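Local atomic coordinates of Ras GTPase-activating-like protein IQGAP2 (Homo sapiens, PDB entry 5CJP), a protein that carries a Ras-GAP-related domain that probably binds GTP-loaded Rho-family GTPases such as Cdc42, probably without speeding GTP hydrolysis. Residues N101-A115 against R236-I250. Numbering follows the deposited sequence.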
# COMPACT_ATOMS: atom_id res chain seq x y z
N ASN E 101 21.07 6.00 -9.56
CA ASN E 101 20.95 6.31 -10.97
C ASN E 101 20.27 5.22 -11.80
O ASN E 101 19.87 5.44 -12.94
CB ASN E 101 22.32 6.68 -11.54
CG ASN E 101 22.68 8.15 -11.28
OD1 ASN E 101 22.06 9.05 -11.84
ND2 ASN E 101 23.65 8.38 -10.42
N ARG E 102 20.12 4.04 -11.21
CA ARG E 102 19.46 2.94 -11.92
C ARG E 102 17.96 3.10 -11.95
O ARG E 102 17.32 2.96 -13.00
CB ARG E 102 19.79 1.59 -11.27
CG ARG E 102 21.01 0.92 -11.83
CD ARG E 102 21.34 -0.39 -11.13
NE ARG E 102 22.60 -0.91 -11.66
CZ ARG E 102 23.56 -1.41 -10.89
NH1 ARG E 102 23.41 -1.47 -9.57
NH2 ARG E 102 24.70 -1.80 -11.45
N GLY E 103 17.38 3.39 -10.79
CA GLY E 103 15.94 3.51 -10.72
C GLY E 103 15.40 4.81 -10.17
O GLY E 103 14.43 4.79 -9.41
N ALA E 104 16.00 5.92 -10.58
CA ALA E 104 15.57 7.24 -10.14
C ALA E 104 14.20 7.57 -10.75
O ALA E 104 13.24 6.83 -10.57
CB ALA E 104 16.61 8.29 -10.55
N ARG E 105 14.13 8.68 -11.48
CA ARG E 105 12.89 9.13 -12.11
C ARG E 105 12.81 9.06 -13.62
O ARG E 105 11.74 9.22 -14.21
CB ARG E 105 12.63 10.56 -11.69
CG ARG E 105 12.04 10.66 -10.35
CD ARG E 105 10.65 10.10 -10.44
NE ARG E 105 9.71 10.99 -9.78
CZ ARG E 105 9.54 11.03 -8.47
NH1 ARG E 105 10.24 10.20 -7.70
NH2 ARG E 105 8.69 11.89 -7.93
N GLY E 106 13.96 8.85 -14.26
CA GLY E 106 13.98 8.72 -15.70
C GLY E 106 13.90 7.23 -15.95
O GLY E 106 14.02 6.77 -17.08
N GLN E 107 13.67 6.50 -14.86
CA GLN E 107 13.56 5.04 -14.84
C GLN E 107 14.07 4.32 -16.06
O GLN E 107 15.22 3.88 -16.09
CB GLN E 107 12.12 4.62 -14.56
CG GLN E 107 11.88 4.39 -13.09
CD GLN E 107 10.47 3.97 -12.77
OE1 GLN E 107 10.09 2.82 -12.97
NE2 GLN E 107 9.68 4.91 -12.28
N ASN E 108 13.21 4.19 -17.06
CA ASN E 108 13.58 3.51 -18.29
C ASN E 108 14.82 4.16 -18.90
O ASN E 108 14.72 5.02 -19.76
CB ASN E 108 12.42 3.56 -19.30
CG ASN E 108 11.21 2.77 -18.84
OD1 ASN E 108 10.65 3.02 -17.77
ND2 ASN E 108 10.78 1.81 -19.66
N THR E 109 16.00 3.75 -18.42
CA THR E 109 17.26 4.28 -18.94
C THR E 109 18.12 3.12 -19.42
O THR E 109 18.54 3.09 -20.58
CB THR E 109 18.03 5.09 -17.87
OG1 THR E 109 19.29 5.52 -18.42
CG2 THR E 109 18.26 4.26 -16.60
N LEU E 110 18.38 2.16 -18.54
CA LEU E 110 19.16 1.00 -18.92
C LEU E 110 18.27 0.05 -19.70
O LEU E 110 18.70 -0.55 -20.69
CB LEU E 110 19.76 0.31 -17.70
CG LEU E 110 20.99 1.00 -17.10
CD1 LEU E 110 21.54 0.18 -15.96
CD2 LEU E 110 22.03 1.17 -18.17
N ARG E 111 17.02 -0.09 -19.26
CA ARG E 111 16.10 -0.98 -19.96
C ARG E 111 15.72 -0.31 -21.27
O ARG E 111 15.45 -0.98 -22.27
CB ARG E 111 14.87 -1.30 -19.09
CG ARG E 111 13.63 -0.49 -19.38
CD ARG E 111 12.46 -0.97 -18.50
NE ARG E 111 12.24 -2.41 -18.61
CZ ARG E 111 11.12 -3.03 -18.22
NH1 ARG E 111 10.12 -2.34 -17.70
NH2 ARG E 111 11.00 -4.35 -18.34
N GLN E 112 15.72 1.01 -21.28
CA GLN E 112 15.41 1.74 -22.50
C GLN E 112 16.72 1.98 -23.22
O GLN E 112 16.97 3.07 -23.72
CB GLN E 112 14.76 3.09 -22.16
CG GLN E 112 14.36 3.92 -23.37
CD GLN E 112 14.49 5.42 -23.12
OE1 GLN E 112 15.21 6.12 -23.83
NE2 GLN E 112 13.77 5.92 -22.13
N LEU E 113 17.57 0.96 -23.27
CA LEU E 113 18.87 1.11 -23.92
C LEU E 113 19.55 -0.25 -24.13
O LEU E 113 20.35 -0.41 -25.06
CB LEU E 113 19.75 2.02 -23.05
CG LEU E 113 21.18 2.38 -23.46
CD1 LEU E 113 21.66 3.57 -22.66
CD2 LEU E 113 22.10 1.21 -23.23
N LEU E 114 19.23 -1.21 -23.27
CA LEU E 114 19.81 -2.54 -23.36
C LEU E 114 18.78 -3.60 -23.67
O LEU E 114 19.11 -4.63 -24.25
CB LEU E 114 20.49 -2.91 -22.04
CG LEU E 114 21.73 -2.17 -21.58
CD1 LEU E 114 22.09 -2.66 -20.17
CD2 LEU E 114 22.88 -2.40 -22.56
N ALA E 115 17.53 -3.33 -23.30
CA ALA E 115 16.45 -4.29 -23.50
C ALA E 115 16.37 -4.88 -24.90
O ALA E 115 16.30 -6.10 -25.05
CB ALA E 115 15.11 -3.66 -23.10
N ARG E 236 30.46 -1.13 -13.12
CA ARG E 236 29.57 -0.93 -12.01
C ARG E 236 28.12 -0.58 -12.40
O ARG E 236 27.18 -1.19 -11.88
CB ARG E 236 30.16 0.15 -11.09
CG ARG E 236 30.68 -0.38 -9.76
CD ARG E 236 29.46 -0.79 -8.91
NE ARG E 236 29.67 -0.90 -7.47
CZ ARG E 236 30.54 -0.19 -6.76
NH1 ARG E 236 31.33 0.70 -7.34
NH2 ARG E 236 30.57 -0.33 -5.44
N TYR E 237 27.95 0.36 -13.33
CA TYR E 237 26.61 0.79 -13.72
C TYR E 237 25.80 -0.09 -14.66
O TYR E 237 24.71 -0.53 -14.31
CB TYR E 237 26.69 2.21 -14.29
CG TYR E 237 25.36 2.78 -14.73
CD1 TYR E 237 24.26 2.82 -13.85
CD2 TYR E 237 25.20 3.31 -16.02
CE1 TYR E 237 23.05 3.38 -14.24
CE2 TYR E 237 23.98 3.88 -16.42
CZ TYR E 237 22.91 3.91 -15.53
OH TYR E 237 21.70 4.47 -15.92
N MET E 238 26.31 -0.35 -15.86
CA MET E 238 25.54 -1.14 -16.81
C MET E 238 25.90 -2.60 -17.06
O MET E 238 25.03 -3.38 -17.43
CB MET E 238 25.49 -0.42 -18.15
CG MET E 238 26.82 -0.27 -18.83
SD MET E 238 26.54 0.80 -20.23
CE MET E 238 27.51 2.29 -19.74
N ASN E 239 27.15 -2.98 -16.85
CA ASN E 239 27.54 -4.36 -17.09
C ASN E 239 26.66 -5.33 -16.28
O ASN E 239 26.32 -6.43 -16.75
CB ASN E 239 29.02 -4.56 -16.76
CG ASN E 239 29.62 -5.76 -17.47
OD1 ASN E 239 29.35 -5.99 -18.65
ND2 ASN E 239 30.45 -6.51 -16.77
N PRO E 240 26.28 -4.95 -15.05
CA PRO E 240 25.43 -5.87 -14.30
C PRO E 240 24.05 -6.04 -14.94
O PRO E 240 23.44 -7.10 -14.85
CB PRO E 240 25.36 -5.21 -12.92
CG PRO E 240 26.73 -4.62 -12.78
CD PRO E 240 26.96 -4.00 -14.15
N ALA E 241 23.56 -5.00 -15.61
CA ALA E 241 22.25 -5.08 -16.23
C ALA E 241 22.29 -5.96 -17.49
O ALA E 241 21.27 -6.54 -17.90
CB ALA E 241 21.76 -3.71 -16.57
N ILE E 242 23.46 -6.06 -18.09
CA ILE E 242 23.61 -6.90 -19.26
C ILE E 242 23.62 -8.36 -18.79
O ILE E 242 22.93 -9.22 -19.34
CB ILE E 242 24.92 -6.57 -20.00
CG1 ILE E 242 24.82 -5.18 -20.62
CG2 ILE E 242 25.22 -7.63 -21.05
CD1 ILE E 242 26.15 -4.65 -21.06
N VAL E 243 24.39 -8.64 -17.74
CA VAL E 243 24.50 -9.98 -17.18
C VAL E 243 23.25 -10.45 -16.45
O VAL E 243 22.94 -11.64 -16.43
CB VAL E 243 25.69 -10.05 -16.21
CG1 VAL E 243 25.60 -11.31 -15.35
CG2 VAL E 243 26.98 -10.05 -17.00
N ALA E 244 22.53 -9.52 -15.83
CA ALA E 244 21.32 -9.90 -15.12
C ALA E 244 20.16 -8.97 -15.45
O ALA E 244 19.71 -8.21 -14.60
CB ALA E 244 21.57 -9.89 -13.61
N PRO E 245 19.67 -9.02 -16.69
CA PRO E 245 18.55 -8.16 -17.08
C PRO E 245 17.29 -8.51 -16.31
O PRO E 245 16.38 -7.70 -16.20
CB PRO E 245 18.41 -8.42 -18.58
CG PRO E 245 18.94 -9.80 -18.74
CD PRO E 245 20.15 -9.79 -17.85
N ASP E 246 17.23 -9.72 -15.78
CA ASP E 246 16.07 -10.17 -15.02
C ASP E 246 16.12 -9.60 -13.62
O ASP E 246 15.08 -9.34 -13.00
CB ASP E 246 16.05 -11.70 -14.95
CG ASP E 246 17.37 -12.28 -14.47
OD1 ASP E 246 18.44 -11.71 -14.79
OD2 ASP E 246 17.35 -13.32 -13.78
N GLY E 247 17.33 -9.40 -13.12
CA GLY E 247 17.53 -8.86 -11.79
C GLY E 247 17.43 -7.34 -11.76
O GLY E 247 16.87 -6.77 -10.84
N PHE E 248 17.96 -6.68 -12.78
CA PHE E 248 17.90 -5.23 -12.82
C PHE E 248 16.77 -4.69 -13.67
O PHE E 248 16.87 -3.59 -14.21
CB PHE E 248 19.25 -4.68 -13.29
CG PHE E 248 20.34 -4.90 -12.31
CD1 PHE E 248 20.97 -6.14 -12.22
CD2 PHE E 248 20.69 -3.90 -11.40
CE1 PHE E 248 21.92 -6.39 -11.23
CE2 PHE E 248 21.65 -4.13 -10.40
CZ PHE E 248 22.26 -5.37 -10.31
N ASP E 249 15.69 -5.46 -13.78
CA ASP E 249 14.50 -5.09 -14.53
C ASP E 249 14.73 -4.45 -15.90
O ASP E 249 14.23 -3.37 -16.19
CB ASP E 249 13.64 -4.14 -13.69
CG ASP E 249 12.22 -4.00 -14.23
OD1 ASP E 249 12.00 -4.29 -15.42
OD2 ASP E 249 11.34 -3.59 -13.45
N ILE E 250 15.49 -5.13 -16.75
CA ILE E 250 15.75 -4.63 -18.10
C ILE E 250 14.69 -5.27 -18.98
O ILE E 250 14.25 -4.67 -19.97
CB ILE E 250 17.14 -5.06 -18.60
CG1 ILE E 250 18.21 -4.49 -17.67
CG2 ILE E 250 17.36 -4.60 -20.04
CD1 ILE E 250 18.16 -3.03 -17.56
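Y237 holds its ring carbon CG anti to its backbone N (chi1 -180°), which swings the ring across so that its far end reaches 101-115, where L110 covers one face. R102 comes past it with a chain extended from CG to NE and reaches the helix backbone. The contact lies in the all-helical Ras-GAP fold. N239-A241 form the Asn-Pro-Ala sequence of the Ras-GAP family signature, on helix 222-243. Residues 101-115 pass from the end of helix 92-102 through a loop into helix 111-123.

L110 CD1 makes a CH-pi contact 4.2 Å from the ring centroid of Y237, and its CD2 branch rests on CB of M238. L114 extends this apolar layer one turn later: its CD1 touches A241 CB at 3.8 Å and I242 CG1 at 3.7 Å. Helix 167-193 packs on L114, M238 and I242.

The R102 guanidinium is gripped at the carbonyl of Y237. R102 NH2 donates to Y237 O at 3.1 Å, with an N-H...O angle of 151° and the donor above the carbonyl plane. NE adds a weak bond to the same oxygen. F248 CE2 lies over one face of the group, toward its rim, 3.3 Å from R102 NH1; the planes are inclined by 60°. An acidic side chain of another protein chain forms a long, weak ion pair with R102.

I250 packs against L110 and A115. Its CD1 meets L110 CB, and its CG2 meets A115 CB. R111 NE makes a weak bond to I250 O at 3.3 Å. D249 OD1 sits over the R111 guanidinium face, 3.1 Å from R111 NH2, a salt bridge of charges alone.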